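Local coordinates for protein putative fimbrium subunit Fim1C (Bacteroides uniformis, PDB 4K4K) that probably forms part of the tip of a fimbrium, the filamentous surface appendage through which the bacterium adheres to surfaces and builds biofilms, at residues Thr138-Ala150 with Leu196-Pro209. Numbering follows the deposited sequence.
Sequences THKLVKLDITIKA and LHTDGLKAEGIVLP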
loop_
_atom_site.group_PDB
_atom_site.type_symbol
_atom_site.label_atom_id
_atom_site.label_comp_id
_atom_site.label_asym_id
_atom_site.label_seq_id
_atom_site.Cartn_x
_atom_site.Cartn_y
_atom_site.Cartn_z
ATOM N N THR A 138 5.405 -6.468 -1.038
ATOM C CA THR A 138 4.549 -6.101 -2.185
ATOM C C THR A 138 3.309 -5.414 -1.649
ATOM O O THR A 138 2.830 -5.746 -0.552
ATOM C CB THR A 138 4.160 -7.312 -3.060
ATOM O OG1 THR A 138 3.483 -8.245 -2.238
ATOM C CG2 THR A 138 5.365 -7.998 -3.740
ATOM N N HIS A 139 2.804 -4.423 -2.385
ATOM C CA HIS A 139 1.594 -3.713 -1.968
ATOM C C HIS A 139 0.373 -4.603 -2.192
ATOM O O HIS A 139 0.249 -5.221 -3.260
ATOM C CB HIS A 139 1.440 -2.430 -2.789
ATOM C CG HIS A 139 2.584 -1.467 -2.665
ATOM N ND1 HIS A 139 2.593 -0.476 -1.700
ATOM C CD2 HIS A 139 3.689 -1.337 -3.438
ATOM C CE1 HIS A 139 3.707 0.219 -1.906
ATOM N NE2 HIS A 139 4.396 -0.264 -2.941
ATOM N N LYS A 140 -0.528 -4.659 -1.208
ATOM C CA LYS A 140 -1.745 -5.498 -1.308
ATOM C C LYS A 140 -2.939 -4.723 -1.902
ATOM O O LYS A 140 -3.940 -5.343 -2.300
ATOM C CB LYS A 140 -2.125 -6.058 0.070
ATOM C CG LYS A 140 -1.034 -6.977 0.651
ATOM C CD LYS A 140 -0.883 -8.280 -0.150
ATOM C CE LYS A 140 0.369 -9.018 0.295
ATOM N NZ LYS A 140 0.511 -10.310 -0.422
ATOM N N LEU A 141 -2.813 -3.368 -1.998
ATOM C CA LEU A 141 -3.881 -2.519 -2.511
ATOM C C LEU A 141 -3.479 -1.915 -3.862
ATOM O O LEU A 141 -2.617 -2.465 -4.541
ATOM C CB LEU A 141 -4.316 -1.467 -1.478
ATOM C CG LEU A 141 -4.588 -2.056 -0.039
ATOM C CD1 LEU A 141 -4.947 -0.926 0.941
ATOM C CD2 LEU A 141 -5.664 -3.142 -0.055
ATOM N N VAL A 142 -4.157 -0.846 -4.281
ATOM C CA VAL A 142 -3.972 -0.266 -5.619
ATOM C C VAL A 142 -3.675 1.225 -5.499
ATOM O O VAL A 142 -4.354 1.926 -4.756
ATOM C CB VAL A 142 -5.258 -0.526 -6.448
ATOM C CG1 VAL A 142 -5.222 0.202 -7.805
ATOM C CG2 VAL A 142 -5.516 -2.023 -6.627
ATOM N N LYS A 143 -2.670 1.704 -6.243
ATOM C CA LYS A 143 -2.303 3.107 -6.215
ATOM C C LYS A 143 -2.857 3.824 -7.443
ATOM O O LYS A 143 -2.727 3.328 -8.566
ATOM C CB LYS A 143 -0.768 3.256 -6.160
ATOM C CG LYS A 143 -0.230 4.708 -6.152
ATOM C CD LYS A 143 -0.468 5.382 -4.831
ATOM C CE LYS A 143 0.092 6.792 -4.820
ATOM N NZ LYS A 143 0.071 7.367 -3.451
ATOM N N LEU A 144 -3.459 4.999 -7.221
ATOM C CA LEU A 144 -3.909 5.876 -8.316
ATOM C C LEU A 144 -3.000 7.090 -8.322
ATOM O O LEU A 144 -2.812 7.712 -7.275
ATOM C CB LEU A 144 -5.382 6.295 -8.174
ATOM C CG LEU A 144 -6.417 5.167 -7.982
ATOM C CD1 LEU A 144 -7.825 5.744 -7.883
ATOM C CD2 LEU A 144 -6.323 4.101 -9.092
ATOM N N ASP A 145 -2.424 7.416 -9.490
ATOM C CA ASP A 145 -1.496 8.528 -9.651
ATOM C C ASP A 145 -2.038 9.367 -10.801
ATOM O O ASP A 145 -2.048 8.911 -11.937
ATOM C CB ASP A 145 -0.077 7.980 -9.918
ATOM C CG ASP A 145 1.026 9.028 -9.943
ATOM O OD1 ASP A 145 0.852 10.064 -10.624
ATOM O OD2 ASP A 145 2.101 8.770 -9.372
ATOM N N ILE A 146 -2.550 10.554 -10.491
ATOM C CA ILE A 146 -3.207 11.395 -11.486
ATOM C C ILE A 146 -2.440 12.690 -11.694
ATOM O O ILE A 146 -2.080 13.379 -10.736
ATOM C CB ILE A 146 -4.681 11.631 -11.023
ATOM C CG1 ILE A 146 -5.461 10.287 -11.018
ATOM C CG2 ILE A 146 -5.405 12.720 -11.852
ATOM C CD1 ILE A 146 -6.664 10.241 -10.177
ATOM N N THR A 147 -2.212 13.029 -12.976
ATOM C CA THR A 147 -1.590 14.285 -13.354
ATOM C C THR A 147 -2.635 15.054 -14.139
ATOM O O THR A 147 -3.227 14.501 -15.068
ATOM C CB THR A 147 -0.303 14.032 -14.157
ATOM O OG1 THR A 147 0.533 13.171 -13.395
ATOM C CG2 THR A 147 0.456 15.303 -14.470
ATOM N N ILE A 148 -2.882 16.307 -13.765
ATOM C CA ILE A 148 -3.857 17.142 -14.460
ATOM C C ILE A 148 -3.141 18.203 -15.290
ATOM O O ILE A 148 -2.214 18.839 -14.803
ATOM C CB ILE A 148 -4.830 17.793 -13.427
ATOM C CG1 ILE A 148 -5.636 16.720 -12.650
ATOM C CG2 ILE A 148 -5.748 18.848 -14.062
ATOM C CD1 ILE A 148 -6.089 17.227 -11.268
ATOM N N LYS A 149 -3.585 18.422 -16.536
ATOM C CA LYS A 149 -3.059 19.530 -17.327
ATOM C C LYS A 149 -4.178 20.153 -18.151
ATOM O O LYS A 149 -5.163 19.495 -18.472
ATOM C CB LYS A 149 -1.871 19.116 -18.220
ATOM C CG LYS A 149 -2.136 17.986 -19.204
ATOM C CD LYS A 149 -0.843 17.596 -19.909
ATOM C CE LYS A 149 -1.078 16.624 -21.035
ATOM N NZ LYS A 149 0.199 16.110 -21.602
ATOM N N ALA A 150 -4.029 21.416 -18.482
ATOM C CA ALA A 150 -5.014 22.078 -19.332
ATOM C C ALA A 150 -4.735 21.756 -20.793
ATOM O O ALA A 150 -3.613 21.381 -21.125
ATOM C CB ALA A 150 -4.958 23.579 -19.115
ATOM N N LEU A 196 -9.596 12.094 -3.361
ATOM C CA LEU A 196 -8.163 11.847 -3.535
ATOM C C LEU A 196 -7.376 13.040 -2.991
ATOM O O LEU A 196 -7.910 14.149 -2.966
ATOM C CB LEU A 196 -7.835 11.599 -5.021
ATOM C CG LEU A 196 -8.081 10.176 -5.517
ATOM C CD1 LEU A 196 -9.488 10.001 -6.043
ATOM C CD2 LEU A 196 -7.107 9.815 -6.609
ATOM N N HIS A 197 -6.133 12.825 -2.541
ATOM C CA HIS A 197 -5.242 13.855 -2.004
ATOM C C HIS A 197 -4.615 14.637 -3.189
ATOM O O HIS A 197 -3.958 14.005 -4.010
ATOM C CB HIS A 197 -4.190 13.129 -1.114
ATOM C CG HIS A 197 -2.926 13.871 -0.788
ATOM N ND1 HIS A 197 -1.683 13.339 -1.101
ATOM C CD2 HIS A 197 -2.745 15.020 -0.099
ATOM C CE1 HIS A 197 -0.795 14.211 -0.651
ATOM N NE2 HIS A 197 -1.383 15.235 -0.034
ATOM N N THR A 198 -4.784 15.965 -3.251
ATOM C CA THR A 198 -4.195 16.794 -4.304
ATOM C C THR A 198 -3.064 17.670 -3.794
ATOM O O THR A 198 -3.138 18.209 -2.687
ATOM C CB THR A 198 -5.225 17.702 -4.990
ATOM O OG1 THR A 198 -5.902 18.481 -4.003
ATOM C CG2 THR A 198 -6.207 16.951 -5.850
ATOM N N ASP A 199 -2.051 17.863 -4.647
ATOM C CA ASP A 199 -0.891 18.706 -4.409
ATOM C C ASP A 199 -0.604 19.368 -5.726
ATOM O O ASP A 199 0.075 18.794 -6.586
ATOM C CB ASP A 199 0.296 17.875 -3.880
ATOM C CG ASP A 199 1.532 18.669 -3.463
ATOM O OD1 ASP A 199 1.493 19.920 -3.523
ATOM O OD2 ASP A 199 2.528 18.035 -3.051
ATOM N N GLY A 200 -1.210 20.531 -5.912
ATOM C CA GLY A 200 -1.141 21.272 -7.160
ATOM C C GLY A 200 -1.946 20.524 -8.202
ATOM O O GLY A 200 -3.079 20.112 -7.933
ATOM N N LEU A 201 -1.333 20.244 -9.352
ATOM C CA LEU A 201 -2.058 19.534 -10.397
ATOM C C LEU A 201 -1.785 18.015 -10.376
ATOM O O LEU A 201 -1.978 17.329 -11.377
ATOM C CB LEU A 201 -1.775 20.161 -11.762
ATOM C CG LEU A 201 -2.266 21.626 -11.910
ATOM C CD1 LEU A 201 -1.936 22.176 -13.267
ATOM C CD2 LEU A 201 -3.777 21.770 -11.599
ATOM N N LYS A 202 -1.444 17.482 -9.201
ATOM C CA LYS A 202 -1.232 16.056 -8.996
ATOM C C LYS A 202 -2.203 15.563 -7.945
ATOM O O LYS A 202 -2.454 16.269 -6.969
ATOM C CB LYS A 202 0.222 15.765 -8.577
ATOM C CG LYS A 202 1.223 15.932 -9.718
ATOM C CD LYS A 202 2.647 16.045 -9.198
ATOM C CE LYS A 202 3.610 16.487 -10.277
ATOM N NZ LYS A 202 5.005 16.589 -9.771
ATOM N N ALA A 203 -2.782 14.386 -8.158
ATOM C CA ALA A 203 -3.682 13.756 -7.193
ATOM C C ALA A 203 -3.278 12.313 -7.018
ATOM O O ALA A 203 -2.780 11.686 -7.960
ATOM C CB ALA A 203 -5.129 13.856 -7.647
ATOM N N GLU A 204 -3.460 11.783 -5.814
ATOM C CA GLU A 204 -3.108 10.399 -5.561
ATOM C C GLU A 204 -4.088 9.773 -4.606
ATOM O O GLU A 204 -4.746 10.469 -3.820
ATOM C CB GLU A 204 -1.666 10.263 -5.030
ATOM C CG GLU A 204 -1.469 10.835 -3.631
ATOM C CD GLU A 204 -0.043 10.847 -3.116
ATOM O OE1 GLU A 204 0.799 10.082 -3.645
ATOM O OE2 GLU A 204 0.223 11.598 -2.149
ATOM N N GLY A 205 -4.188 8.463 -4.697
ATOM C CA GLY A 205 -5.044 7.702 -3.805
ATOM C C GLY A 205 -4.631 6.253 -3.715
ATOM O O GLY A 205 -3.903 5.765 -4.570
ATOM N N ILE A 206 -5.089 5.573 -2.671
ATOM C CA ILE A 206 -4.908 4.142 -2.477
ATOM C C ILE A 206 -6.308 3.573 -2.369
ATOM O O ILE A 206 -7.100 4.020 -1.532
ATOM C CB ILE A 206 -4.012 3.787 -1.264
ATOM C CG1 ILE A 206 -2.563 4.251 -1.539
ATOM C CG2 ILE A 206 -4.059 2.246 -0.974
ATOM C CD1 ILE A 206 -1.581 4.138 -0.356
ATOM N N VAL A 207 -6.644 2.658 -3.268
ATOM C CA VAL A 207 -7.998 2.102 -3.314
ATOM C C VAL A 207 -7.930 0.577 -3.251
ATOM O O VAL A 207 -6.857 -0.013 -3.416
ATOM C CB VAL A 207 -8.777 2.591 -4.573
ATOM C CG1 VAL A 207 -8.935 4.125 -4.564
ATOM C CG2 VAL A 207 -8.123 2.087 -5.867
ATOM N N LEU A 208 -9.090 -0.053 -3.077
ATOM C CA LEU A 208 -9.134 -1.500 -3.014
ATOM C C LEU A 208 -9.093 -2.125 -4.400
ATOM O O LEU A 208 -9.675 -1.575 -5.348
ATOM C CB LEU A 208 -10.426 -1.951 -2.305
ATOM C CG LEU A 208 -10.634 -1.502 -0.862
ATOM C CD1 LEU A 208 -11.855 -2.189 -0.279
ATOM C CD2 LEU A 208 -9.396 -1.802 0.010
ATOM N N PRO A 209 -8.524 -3.346 -4.507
ATOM C CA PRO A 209 -8.619 -4.073 -5.789
ATOM C C PRO A 209 -10.083 -4.306 -6.154
ATOM O O PRO A 209 -10.928 -4.422 -5.264
ATOM C CB PRO A 209 -7.897 -5.406 -5.505
ATOM C CG PRO A 209 -7.045 -5.138 -4.272
ATOM C CD PRO A 209 -7.825 -4.147 -3.474
#
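Lys143, paired with Ile206, reaches diagonally to Glu204, and its side chain can be followed atom by atom. From CB the chain starts with CG anti to the backbone N (chi1 179°), close to Gly205 O, then bends at chi2 (73°), which swings the rest over the adjacent strand. Lys143 CD settles 3.5 Å from Gly205 O and also brushes Ile206 CG1; Lys143 CE passes Glu204 CB; Lys143 NZ ends 2.8 Å from Glu204 OE1 in a salt bridge, coming down on that oxygen from above the carboxylate plane. Gln112 OE1 gives NZ a second partner. In one of two modelled conformers of His197, its ND1 donates to the other oxygen, Glu204 OE2, in the plane of the imidazole, and could then help hold the carboxylate's rotation. A methionine in place of Lys143 would probably leave Glu204 OE1 without its charged mate and Gln112 OE1 without its donor.

Beneath these polar groups, backbone hydrogen bonds join 142-148 to 201-207 in antiparallel register; Leu144 N to Gly205 O is almost straight, at 178°. The opposite face of the sheet is apolar. Leu144 CD1 meets Val207 CG1 at 3.9 Å, the two side chains crossing at about a right angle, and Ile146 CB packs on Ala203 CB at 4.1 Å. Gly205 faces Leu144 across the strands. Ile167 of strand 164-177 touches Leu144, while Ile253, alongside on the adjacent parallel strand 247-256, touches Ile146. A type II' turn from Asp199 to Lys202 joins strands 192-199 and 202-207 into a beta hairpin whose second strand is paired on its other side with 142-147, consistent with the transthyretin-like sandwich of fimbrillin-family proteins.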